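Local coordinates for autoinducer 2-binding protein LsrB (Clostridium saccharobutylicum DSM 13864, PDB 6DSP) that binds the quorum-sensing signal autoinducer-2, held in its cyclic tetrahydroxytetrahydrofuran form, in the cleft of a periplasmic-binding-protein fold, at residues Val106-Ser111 / Lys119-Gln124; Tyr139-Glu144 / Ile264-Gly269; Lys151-Tyr156 / Asn185-Ala190; Trp158-Ala163 / Ser170-Gly175. One frame throughout, in Å; residues are numbered along the deposited sequence.

Interaction 1: residues Val106-Ser111 / Lys119-Gln124. With PAV ((2R,4S)-2-methyl-2,3,3,4-tetrahydroxytetrahydrofuran), chain C.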
# COMPACT_ATOMS: atom_id res chain seq x y z
N VAL A 106 18.18 -1.05 -8.56
CA VAL A 106 16.77 -1.39 -8.40
C VAL A 106 16.39 -1.33 -6.92
O VAL A 106 17.00 -2.01 -6.08
CB VAL A 106 16.44 -2.78 -8.98
CG1 VAL A 106 14.99 -3.14 -8.74
CG2 VAL A 106 16.79 -2.83 -10.50
N THR A 107 15.38 -0.52 -6.60
CA THR A 107 14.79 -0.48 -5.27
C THR A 107 13.28 -0.61 -5.41
O THR A 107 12.71 -0.40 -6.49
CB THR A 107 15.10 0.83 -4.50
OG1 THR A 107 14.53 1.95 -5.19
CG2 THR A 107 16.62 1.03 -4.29
N THR A 108 12.60 -0.88 -4.28
CA THR A 108 11.15 -0.94 -4.28
C THR A 108 10.58 -0.06 -3.18
O THR A 108 11.27 0.34 -2.24
CB THR A 108 10.64 -2.38 -4.13
OG1 THR A 108 11.36 -2.98 -3.05
CG2 THR A 108 10.90 -3.18 -5.41
N TRP A 109 9.28 0.21 -3.28
CA TRP A 109 8.54 0.87 -2.21
C TRP A 109 7.12 0.35 -2.29
O TRP A 109 6.68 -0.07 -3.37
CB TRP A 109 8.61 2.40 -2.40
CG TRP A 109 7.78 2.91 -3.56
CD1 TRP A 109 8.02 2.68 -4.91
CD2 TRP A 109 6.55 3.63 -3.49
NE1 TRP A 109 6.99 3.25 -5.67
CE2 TRP A 109 6.07 3.82 -4.82
CE3 TRP A 109 5.80 4.14 -2.43
CZ2 TRP A 109 4.88 4.50 -5.10
CZ3 TRP A 109 4.61 4.82 -2.71
CH2 TRP A 109 4.18 5.01 -4.05
N ASP A 110 6.40 0.40 -1.16
CA ASP A 110 4.96 0.12 -1.11
C ASP A 110 4.65 -1.37 -1.26
O ASP A 110 4.23 -2.00 -0.29
CB ASP A 110 4.21 1.01 -2.11
CG ASP A 110 2.72 0.75 -2.12
OD1 ASP A 110 2.13 0.69 -1.02
OD2 ASP A 110 2.13 0.68 -3.24
N SER A 111 4.89 -1.95 -2.43
CA SER A 111 4.67 -3.38 -2.65
C SER A 111 5.92 -4.00 -3.26
O SER A 111 6.35 -3.60 -4.36
CB SER A 111 3.45 -3.63 -3.55
OG SER A 111 3.25 -5.04 -3.56
N LYS A 119 17.48 -4.08 -4.19
CA LYS A 119 18.42 -3.81 -3.11
C LYS A 119 17.71 -3.44 -1.81
O LYS A 119 17.83 -4.15 -0.82
CB LYS A 119 19.48 -2.76 -3.51
CG LYS A 119 20.26 -3.12 -4.80
CD LYS A 119 20.58 -4.61 -4.89
CE LYS A 119 21.56 -5.07 -3.83
NZ LYS A 119 21.83 -6.59 -3.89
N VAL A 120 16.93 -2.39 -1.82
CA VAL A 120 16.22 -1.94 -0.63
C VAL A 120 14.75 -1.78 -0.99
O VAL A 120 14.40 -1.30 -2.08
CB VAL A 120 16.78 -0.59 -0.15
CG1 VAL A 120 15.92 0.01 0.98
CG2 VAL A 120 18.21 -0.76 0.34
N MET A 121 13.89 -2.17 -0.06
CA MET A 121 12.44 -1.92 -0.09
C MET A 121 12.10 -0.91 1.00
O MET A 121 12.54 -1.08 2.14
CB MET A 121 11.73 -3.24 0.23
CG MET A 121 10.26 -3.12 0.61
SD MET A 121 9.21 -2.57 -0.75
CE MET A 121 7.67 -2.56 0.14
N VAL A 122 11.37 0.17 0.66
CA VAL A 122 10.84 1.11 1.65
C VAL A 122 9.38 0.79 1.91
O VAL A 122 8.50 1.03 1.06
CB VAL A 122 11.05 2.58 1.27
CG1 VAL A 122 10.48 3.46 2.36
CG2 VAL A 122 12.55 2.84 1.10
N SER A 123 9.12 0.22 3.08
CA SER A 123 7.81 -0.32 3.40
C SER A 123 7.10 0.49 4.48
O SER A 123 7.71 0.91 5.48
CB SER A 123 7.95 -1.77 3.88
OG SER A 123 6.69 -2.28 4.28
N GLN A 124 5.78 0.62 4.32
CA GLN A 124 4.93 1.32 5.26
C GLN A 124 4.70 0.56 6.57
O GLN A 124 4.17 1.15 7.52
CB GLN A 124 3.56 1.60 4.61
CG GLN A 124 2.84 0.38 4.00
CD GLN A 124 3.15 0.16 2.53
OE1 GLN A 124 4.31 0.21 2.11
NE2 GLN A 124 2.13 -0.17 1.74
O2 PAV C . -3.38 0.02 0.27
C2 PAV C . -2.60 0.76 -0.68
C1 PAV C . -2.53 2.27 -0.35
O5 PAV C . -3.45 0.74 -1.95
C5 PAV C . -2.59 0.91 -3.00
C4 PAV C . -1.16 0.82 -2.46
O4 PAV C . -0.35 0.00 -3.31
C3 PAV C . -1.39 0.24 -1.06
O3 PAV C . -0.38 0.65 -0.18
O13 PAV C . -1.48 -1.17 -1.12
O HOH W 1 5.10 -3.17 2.14

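Interaction 2: residues Tyr139-Glu144 / Ile264-Gly269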
# COMPACT_ATOMS: atom_id res chain seq x y z
N TYR A 139 -12.91 -3.00 14.17
CA TYR A 139 -13.45 -3.23 15.51
C TYR A 139 -13.96 -1.93 16.12
O TYR A 139 -15.09 -1.84 16.63
CB TYR A 139 -12.34 -3.84 16.37
CG TYR A 139 -12.77 -4.12 17.80
CD1 TYR A 139 -12.81 -3.10 18.76
CD2 TYR A 139 -13.13 -5.40 18.21
CE1 TYR A 139 -13.22 -3.33 20.07
CE2 TYR A 139 -13.53 -5.66 19.52
CZ TYR A 139 -13.57 -4.62 20.44
OH TYR A 139 -13.97 -4.87 21.75
N ASP A 140 -13.13 -0.88 16.08
CA ASP A 140 -13.53 0.38 16.71
C ASP A 140 -14.77 0.97 16.06
O ASP A 140 -15.69 1.45 16.75
CB ASP A 140 -12.37 1.36 16.67
CG ASP A 140 -11.24 0.94 17.60
OD1 ASP A 140 -11.48 0.15 18.54
OD2 ASP A 140 -10.11 1.43 17.45
N SER A 141 -14.84 0.93 14.74
CA SER A 141 -16.01 1.49 14.06
C SER A 141 -17.25 0.65 14.31
O SER A 141 -18.36 1.19 14.42
CB SER A 141 -15.74 1.64 12.56
OG SER A 141 -14.77 2.64 12.35
N LEU A 142 -17.10 -0.68 14.39
CA LEU A 142 -18.23 -1.55 14.72
C LEU A 142 -18.80 -1.22 16.09
O LEU A 142 -20.02 -1.09 16.26
CB LEU A 142 -17.78 -3.01 14.66
CG LEU A 142 -17.62 -3.60 13.25
CD1 LEU A 142 -16.77 -4.87 13.32
CD2 LEU A 142 -18.96 -3.87 12.58
N LYS A 143 -17.91 -1.05 17.08
CA LYS A 143 -18.39 -0.70 18.41
C LYS A 143 -19.11 0.65 18.40
O LYS A 143 -20.15 0.80 19.05
CB LYS A 143 -17.22 -0.73 19.39
CG LYS A 143 -17.61 -0.53 20.84
CD LYS A 143 -16.43 -0.87 21.74
CE LYS A 143 -16.82 -0.76 23.20
NZ LYS A 143 -18.08 -1.52 23.45
N GLU A 144 -18.63 1.60 17.59
CA GLU A 144 -19.23 2.93 17.57
C GLU A 144 -20.59 2.96 16.89
O GLU A 144 -21.36 3.90 17.15
CB GLU A 144 -18.28 3.92 16.91
CG GLU A 144 -17.09 4.18 17.82
CD GLU A 144 -15.89 4.75 17.11
OE1 GLU A 144 -15.94 4.92 15.88
OE2 GLU A 144 -14.87 4.99 17.80
N ILE A 264 -20.51 8.35 5.54
CA ILE A 264 -20.52 7.04 4.92
C ILE A 264 -19.59 6.09 5.67
O ILE A 264 -19.85 4.88 5.70
CB ILE A 264 -20.12 7.13 3.42
CG1 ILE A 264 -20.99 8.14 2.68
CG2 ILE A 264 -20.18 5.74 2.76
CD1 ILE A 264 -22.47 7.83 2.78
N LEU A 265 -18.48 6.59 6.21
CA LEU A 265 -17.59 5.77 7.03
C LEU A 265 -17.02 6.63 8.14
O LEU A 265 -16.90 7.85 8.01
CB LEU A 265 -16.44 5.09 6.22
CG LEU A 265 -15.20 5.93 5.90
CD1 LEU A 265 -14.07 5.04 5.36
CD2 LEU A 265 -15.51 7.02 4.89
N THR A 266 -16.59 5.97 9.20
CA THR A 266 -16.07 6.65 10.36
C THR A 266 -14.56 6.77 10.36
O THR A 266 -14.03 7.77 10.85
CB THR A 266 -16.48 5.85 11.63
OG1 THR A 266 -17.91 5.70 11.64
CG2 THR A 266 -16.02 6.54 12.89
N ARG A 267 -13.84 5.78 9.83
CA ARG A 267 -12.44 5.64 10.17
C ARG A 267 -11.74 4.84 9.08
O ARG A 267 -12.28 3.84 8.60
CB ARG A 267 -12.34 4.89 11.52
CG ARG A 267 -10.93 4.55 11.97
CD ARG A 267 -10.98 3.84 13.33
NE ARG A 267 -11.29 4.73 14.44
CZ ARG A 267 -12.50 4.86 15.01
NH1 ARG A 267 -13.54 4.18 14.54
NH2 ARG A 267 -12.65 5.69 16.04
N TRP A 268 -10.53 5.27 8.72
CA TRP A 268 -9.68 4.53 7.79
C TRP A 268 -8.26 4.94 8.12
O TRP A 268 -8.04 5.78 8.99
CB TRP A 268 -10.06 4.83 6.32
CG TRP A 268 -9.64 6.20 5.85
CD1 TRP A 268 -8.59 6.47 5.03
CD2 TRP A 268 -10.27 7.45 6.14
NE1 TRP A 268 -8.50 7.81 4.81
CE2 TRP A 268 -9.50 8.45 5.50
CE3 TRP A 268 -11.38 7.83 6.91
CZ2 TRP A 268 -9.82 9.81 5.59
CZ3 TRP A 268 -11.70 9.19 7.00
CH2 TRP A 268 -10.91 10.16 6.34
N GLY A 269 -7.28 4.35 7.42
CA GLY A 269 -5.89 4.64 7.74
C GLY A 269 -5.00 4.82 6.53
O GLY A 269 -5.37 4.53 5.38
O HOH W 2 -15.00 3.05 9.59
O HOH W 3 -19.04 3.54 13.17

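Interaction 3: residues Lys151-Tyr156 / Asn185-Ala190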
# COMPACT_ATOMS: atom_id res chain seq x y z
N LYS A 151 -17.82 -10.10 20.84
CA LYS A 151 -18.63 -11.31 20.99
C LYS A 151 -19.53 -11.60 19.79
O LYS A 151 -19.84 -12.77 19.53
CB LYS A 151 -19.51 -11.21 22.24
CG LYS A 151 -18.76 -11.01 23.52
CD LYS A 151 -19.75 -10.83 24.66
CE LYS A 151 -19.05 -10.54 25.98
NZ LYS A 151 -20.03 -10.35 27.09
N ASP A 152 -19.96 -10.57 19.06
CA ASP A 152 -20.91 -10.80 17.98
C ASP A 152 -20.29 -11.65 16.87
O ASP A 152 -19.06 -11.64 16.63
CB ASP A 152 -21.35 -9.49 17.34
CG ASP A 152 -22.24 -8.63 18.23
OD1 ASP A 152 -22.84 -9.14 19.21
OD2 ASP A 152 -22.35 -7.43 17.88
N ALA A 153 -21.16 -12.34 16.14
CA ALA A 153 -20.73 -13.11 14.97
C ALA A 153 -20.68 -12.17 13.76
O ALA A 153 -21.47 -12.24 12.83
CB ALA A 153 -21.67 -14.29 14.73
N ILE A 154 -19.72 -11.24 13.83
CA ILE A 154 -19.56 -10.20 12.82
C ILE A 154 -19.33 -10.84 11.45
O ILE A 154 -18.40 -11.64 11.28
CB ILE A 154 -18.37 -9.29 13.20
CG1 ILE A 154 -18.60 -8.52 14.52
CG2 ILE A 154 -17.95 -8.35 12.03
CD1 ILE A 154 -19.84 -7.64 14.53
N LYS A 155 -20.14 -10.46 10.47
CA LYS A 155 -20.00 -10.92 9.10
C LYS A 155 -19.12 -9.94 8.34
O LYS A 155 -19.36 -8.72 8.37
CB LYS A 155 -21.38 -10.99 8.44
CG LYS A 155 -22.22 -12.17 8.93
CD LYS A 155 -23.53 -12.28 8.14
CE LYS A 155 -24.24 -13.57 8.50
NZ LYS A 155 -25.47 -13.80 7.70
N TYR A 156 -18.08 -10.45 7.70
CA TYR A 156 -17.14 -9.53 7.06
C TYR A 156 -16.53 -10.18 5.82
O TYR A 156 -16.65 -11.38 5.58
CB TYR A 156 -16.02 -9.12 8.03
CG TYR A 156 -15.02 -10.22 8.24
CD1 TYR A 156 -15.26 -11.28 9.14
CD2 TYR A 156 -13.83 -10.24 7.53
CE1 TYR A 156 -14.35 -12.30 9.28
CE2 TYR A 156 -12.92 -11.26 7.68
CZ TYR A 156 -13.18 -12.28 8.52
OH TYR A 156 -12.26 -13.28 8.66
N ASN A 185 -15.54 -15.76 16.63
CA ASN A 185 -16.95 -15.71 16.27
C ASN A 185 -17.22 -14.99 14.96
O ASN A 185 -18.30 -15.15 14.39
CB ASN A 185 -17.78 -15.05 17.39
CG ASN A 185 -17.78 -15.85 18.67
OD1 ASN A 185 -17.40 -17.02 18.69
ND2 ASN A 185 -18.24 -15.23 19.75
N TRP A 186 -16.27 -14.20 14.46
CA TRP A 186 -16.52 -13.53 13.20
C TRP A 186 -16.60 -14.55 12.08
O TRP A 186 -15.98 -15.63 12.13
CB TRP A 186 -15.40 -12.53 12.90
CG TRP A 186 -15.32 -11.31 13.80
CD1 TRP A 186 -15.88 -11.15 15.05
CD2 TRP A 186 -14.62 -10.10 13.52
NE1 TRP A 186 -15.57 -9.91 15.54
CE2 TRP A 186 -14.80 -9.24 14.63
CE3 TRP A 186 -13.85 -9.64 12.43
CZ2 TRP A 186 -14.22 -7.97 14.68
CZ3 TRP A 186 -13.29 -8.38 12.49
CH2 TRP A 186 -13.47 -7.56 13.59
N GLN A 187 -17.34 -14.19 11.02
CA GLN A 187 -17.58 -15.07 9.89
C GLN A 187 -17.16 -14.35 8.63
O GLN A 187 -17.73 -13.31 8.28
CB GLN A 187 -19.07 -15.42 9.79
CG GLN A 187 -19.59 -16.16 11.02
CD GLN A 187 -21.08 -16.45 10.94
OE1 GLN A 187 -21.70 -16.24 9.90
NE2 GLN A 187 -21.64 -16.96 12.03
N ASN A 188 -16.19 -14.91 7.92
CA ASN A 188 -15.81 -14.35 6.63
C ASN A 188 -16.82 -14.87 5.61
O ASN A 188 -16.85 -16.07 5.30
CB ASN A 188 -14.38 -14.76 6.28
CG ASN A 188 -13.90 -14.10 5.01
OD1 ASN A 188 -14.69 -13.80 4.12
ND2 ASN A 188 -12.59 -13.86 4.91
N VAL A 189 -17.68 -13.97 5.12
CA VAL A 189 -18.75 -14.39 4.22
C VAL A 189 -18.30 -14.56 2.78
O VAL A 189 -19.11 -14.97 1.93
CB VAL A 189 -19.99 -13.47 4.33
CG1 VAL A 189 -20.53 -13.49 5.73
CG2 VAL A 189 -19.67 -12.01 3.94
N ALA A 190 -17.04 -14.25 2.45
CA ALA A 190 -16.54 -14.38 1.08
C ALA A 190 -15.04 -14.62 1.16
O ALA A 190 -14.22 -13.74 0.86
CB ALA A 190 -16.87 -13.12 0.26

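Interaction 4: residues Trp158-Ala163 / Ser170-Gly175. With PAV ((2R,4S)-2-methyl-2,3,3,4-tetrahydroxytetrahydrofuran), chain C.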
# COMPACT_ATOMS: atom_id res chain seq x y z
N TRP A 158 -12.97 -9.19 2.82
CA TRP A 158 -11.92 -8.31 2.32
C TRP A 158 -12.21 -7.94 0.86
O TRP A 158 -12.69 -8.78 0.08
CB TRP A 158 -10.55 -9.01 2.37
CG TRP A 158 -10.09 -9.38 3.75
CD1 TRP A 158 -10.55 -10.41 4.51
CD2 TRP A 158 -9.05 -8.75 4.49
NE1 TRP A 158 -9.86 -10.44 5.71
CE2 TRP A 158 -8.93 -9.43 5.71
CE3 TRP A 158 -8.19 -7.68 4.23
CZ2 TRP A 158 -8.01 -9.05 6.70
CZ3 TRP A 158 -7.28 -7.30 5.19
CH2 TRP A 158 -7.18 -7.99 6.41
N HIS A 159 -11.96 -6.68 0.51
CA HIS A 159 -12.11 -6.15 -0.86
C HIS A 159 -10.83 -5.38 -1.16
O HIS A 159 -10.56 -4.35 -0.54
CB HIS A 159 -13.34 -5.23 -0.93
CG HIS A 159 -13.50 -4.51 -2.25
ND1 HIS A 159 -14.46 -3.54 -2.45
CD2 HIS A 159 -12.79 -4.60 -3.41
CE1 HIS A 159 -14.34 -3.06 -3.68
NE2 HIS A 159 -13.34 -3.68 -4.28
N TYR A 160 -10.03 -5.90 -2.09
CA TYR A 160 -8.78 -5.20 -2.43
C TYR A 160 -8.49 -5.40 -3.92
O TYR A 160 -9.40 -5.65 -4.71
CB TYR A 160 -7.67 -5.53 -1.43
CG TYR A 160 -7.28 -6.98 -1.22
CD1 TYR A 160 -8.02 -7.81 -0.39
CD2 TYR A 160 -6.12 -7.49 -1.80
CE1 TYR A 160 -7.59 -9.11 -0.12
CE2 TYR A 160 -5.72 -8.79 -1.55
CZ TYR A 160 -6.46 -9.59 -0.70
OH TYR A 160 -6.06 -10.86 -0.40
N SER A 161 -7.23 -5.22 -4.30
CA SER A 161 -6.89 -5.11 -5.72
C SER A 161 -6.89 -6.45 -6.45
O SER A 161 -7.58 -6.61 -7.45
CB SER A 161 -5.55 -4.40 -5.89
OG SER A 161 -4.49 -5.12 -5.27
N ASN A 162 -6.05 -7.39 -6.02
CA ASN A 162 -5.88 -8.63 -6.77
C ASN A 162 -5.23 -9.67 -5.86
O ASN A 162 -4.67 -9.35 -4.81
CB ASN A 162 -5.08 -8.39 -8.08
CG ASN A 162 -3.59 -8.12 -7.82
OD1 ASN A 162 -2.88 -9.00 -7.37
ND2 ASN A 162 -3.13 -6.89 -8.09
N ALA A 163 -5.28 -10.93 -6.32
CA ALA A 163 -4.92 -12.09 -5.51
C ALA A 163 -3.41 -12.33 -5.43
O ALA A 163 -3.00 -13.22 -4.69
CB ALA A 163 -5.57 -13.34 -6.09
N SER A 170 -0.22 -9.90 1.82
CA SER A 170 0.44 -10.18 3.09
C SER A 170 -0.39 -9.65 4.25
O SER A 170 -0.45 -10.28 5.32
CB SER A 170 1.88 -9.65 3.11
OG SER A 170 1.96 -8.24 3.24
N TRP A 171 -1.07 -8.52 4.06
CA TRP A 171 -1.93 -8.00 5.11
C TRP A 171 -3.16 -8.87 5.32
O TRP A 171 -3.59 -9.05 6.46
CB TRP A 171 -2.34 -6.56 4.81
CG TRP A 171 -1.20 -5.65 4.47
CD1 TRP A 171 0.11 -5.79 4.78
CD2 TRP A 171 -1.29 -4.49 3.63
NE1 TRP A 171 0.86 -4.79 4.21
CE2 TRP A 171 0.01 -3.98 3.49
CE3 TRP A 171 -2.35 -3.84 2.98
CZ2 TRP A 171 0.27 -2.83 2.73
CZ3 TRP A 171 -2.08 -2.72 2.22
CH2 TRP A 171 -0.77 -2.23 2.10
N GLN A 172 -3.78 -9.34 4.24
CA GLN A 172 -4.93 -10.22 4.35
C GLN A 172 -4.56 -11.48 5.11
O GLN A 172 -5.28 -11.89 6.02
CB GLN A 172 -5.48 -10.53 2.96
CG GLN A 172 -6.83 -11.20 2.95
CD GLN A 172 -6.81 -12.71 3.02
OE1 GLN A 172 -5.81 -13.32 3.27
NE2 GLN A 172 -7.97 -13.29 2.82
N VAL A 173 -3.40 -12.05 4.81
CA VAL A 173 -3.01 -13.28 5.49
C VAL A 173 -2.86 -13.04 6.99
O VAL A 173 -3.34 -13.82 7.81
CB VAL A 173 -1.72 -13.85 4.87
CG1 VAL A 173 -1.15 -14.93 5.74
CG2 VAL A 173 -2.02 -14.38 3.47
N GLU A 174 -2.19 -11.95 7.36
CA GLU A 174 -1.98 -11.67 8.78
C GLU A 174 -3.27 -11.22 9.45
O GLU A 174 -3.52 -11.59 10.61
CB GLU A 174 -0.90 -10.61 8.94
CG GLU A 174 0.50 -11.14 8.60
CD GLU A 174 0.84 -12.38 9.41
OE1 GLU A 174 0.59 -12.37 10.62
OE2 GLU A 174 1.29 -13.38 8.80
N GLY A 175 -4.10 -10.44 8.75
CA GLY A 175 -5.37 -10.02 9.33
C GLY A 175 -6.30 -11.20 9.57
O GLY A 175 -6.98 -11.26 10.60
O2 PAV C . -3.38 0.02 0.27
C2 PAV C . -2.60 0.76 -0.68
C1 PAV C . -2.53 2.27 -0.35
O5 PAV C . -3.45 0.74 -1.95
C5 PAV C . -2.59 0.91 -3.00
C4 PAV C . -1.16 0.82 -2.46
O4 PAV C . -0.35 0.00 -3.31
C3 PAV C . -1.39 0.24 -1.06
O3 PAV C . -0.38 0.65 -0.18
O13 PAV C . -1.48 -1.17 -1.12

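Interaction 1: residues Val106-Ser111 / Lys119-Gln124
Asp110 sends its CG anti to the backbone N (chi1 179°) and Gln124 bends its chain at chi2 (-92°); together these turns bring carboxylate and amide together at a slant, their planes nearly parallel, 11° apart. Gln124 NE2 donates to Asp110 OD1 at 2.9 Å, on the anti side and rather bent. The same OD1 accepts from PAV O3 at 2.6 Å, while OD2 accepts from PAV O4 at 2.6 Å and also meets Ser85 OG. With partners on both oxygens, the rotation of the carboxylate is fixed. Gln124 OE1 in turn is held by Gln276.

Behind the pocket the two strands run parallel. Val120 O takes the N-H of Thr108, Thr108 O that of Val122, and Val122 O that of Asp110 at 3.1 Å. On one face of the sheet Met121 crosses Thr108 at about a right angle: Met121 SD lies 3.2 Å from Thr108 OG1, a hydroxyl that is hydrogen-bonded to Asp112, and Met121 CE reaches within 3.5 Å of Asp110 N. A water joins Asp110 O to Ser123 OG. This is the familiar ligand site of a periplasmic binding protein, where loops leaving the C-terminal ends of adjacent parallel strands meet the sugar-like ligand.

Interaction 2: residues Tyr139-Glu144 / Ile264-Gly269
The last turn of helix 127-144 lies against the irregular chain that leads into strand 268-270, with Ser141 and Thr266 as the closest backbone pair, 6.3 Å between their CA atoms. Arg267 does most of the reaching: its chain leaves extended, then bends at chi3 (-74°), which turns the guanidinium toward Glu144 and Ser141. It grips Glu144 end-on with two nitrogens, one to each oxygen. The bond from Arg267 NH1 to Glu144 OE1 is 2.8 Å and fairly straight, with the oxygen in the guanidinium plane but approached from above the carboxylate plane. The one from Arg267 NH2 to Glu144 OE2 is 2.9 Å and uses the syn lone pair. The two flat groups are therefore twisted, 48° apart, rather than coplanar. Arg267 NH1 has a second acceptor, Ser141 OG, at 2.9 Å and again in the guanidinium plane, while Asp140 CB sits over one face of the group. Thr266 CG2 rests against Glu144 OE1 at 3.4 Å.

Two waters bridge the helix and the chain before the strand. One accepts from Ser141 OG and donates to Arg267 O, a carbonyl also bonded to Thr248 OG1; the other donates to Ser141 O at 2.7 Å and meets Thr266 OG1. The chemistry is that of a surface ion pair backed by water: Arg267 places its charge at the C-terminal end of a helix, where the helix dipole and Glu144 would both be expected to favour it, and the bonds from NH1 to two helix side chains restrict how the guanidinium can turn.

Interaction 3: residues Lys151-Tyr156 / Asn185-Ala190
Backbone hydrogen bonds come first: Ile154 O accepts from Gln187 N at 2.8 Å, Gln187 O accepts from Tyr156 N, and Tyr156 O from Val189 N, the regular ladder of a parallel pair with Lys155 beside Gln187 and Tyr156 beside Asn188. Ahead of the ladder, Asn185 ND2 carries the pairing on with its side chain, donating to Lys151 O at 2.9 Å. At the other end Asn188 OD1 takes Ala190 N and closes an Asx turn.

Aromatic contacts cluster on the face that bears Tyr156 and Asn188. Ile154 lies alongside Trp186, pointing the same way, and puts CB almost squarely over the five-membered ring, 3.6 Å from its centroid. Trp186 presents its edge to the face of Tyr156, an edge-to-face pair with planes at 61° and the centroid of its six-membered ring 5.7 Å from that of Tyr156. Tyr156 holds CG between its backbone N and carbonyl carbon (chi1 75°), which carries the ring across the neighbouring strand; Asn188 CA then covers its other face in a CH-pi contact.

On the face of Lys155 and Gln187 the packing is aliphatic: Val189 CG1 touches Lys155 CB at 3.8 Å.

The pair joins the first and last strands of the unit formed by strand 155-160, helix 166-182 and strand 187-195. Ile179 and Glu176 of the helix come down on this aromatic face, Glu176 bonding both Tyr156 OH and Asn188 ND2; strand 219-222 flanks strand 155-160 on its other side, and strand 187-195 is one of the sheet's two edge strands.

Interaction 4: residues Trp158-Ala163 / Ser170-Gly175
Trp171 O, with Trp158 CH2 3.7 Å away, accepts the helical bond from Gly175 N at 2.7 Å, the shortest polar bond within the two segments. Strand and helix run nearly antiparallel, their axes at 171° and 10.7 Å apart, and side chains bridge that gap by packing alone. Gln172 is the piece in the middle. Its CG leaves anti to the backbone N (chi1 -169°), which puts it over the face of the Trp158 indole, 3.8 Å from the centroid of the five-membered ring, a CH-pi contact close to the ring normal. The bend at chi2 then directs the amide, turned well away from the plane of the indole, toward Asn193, where NE2 donates to OD1.

Tyr160 meets the same stem of Gln172, crossing it at about a right angle, with Tyr160 OH 3.4 Å from Gln172 CB; that hydroxyl has its polar partner in Asn169 OD1. The far rim of the indole slides past the helix backbone: Gly175, lacking a side chain, lets Trp158 CZ2 come within 3.9 Å of its CA, at the ring edge. Trp158 NE1 is satisfied by Glu176 OE1, one residue further along the helix.

Trp171 turns the other way, toward the ligand. Its CH2 lies 3.5 Å from PAV O13, and PAV O2 sits at the edge of the ring, near its plane. A strand followed by a helix packed on its sheet is the opening half of a beta-alpha-beta unit, and an aromatic side chain from that helix lining the cleft is in keeping with a sugar-type periplasmic binding protein.

How the interactions relate
Interaction 1 belongs to the large mixed sheet of one lobe, while interactions 3 and 4 belong to the four-stranded parallel sheet of the other; PAV lies between them and touches both interaction 1 and interaction 4, whose centres are 19 Å apart. These two also meet directly, Gln124 NE2 lying 3.4 Å from Trp171 CZ2. Along the chain, interaction 1 closes first; interaction 2 then encloses interaction 3, which in turn encloses interaction 4. Interactions 3 and 4 share strand 155-160, and Leu142 from interaction 2 packs on Ile154 and Trp186 of interaction 3. Helix 127-144, following strand 120-123, thus takes the chain from the cleft to the outer end of the second lobe.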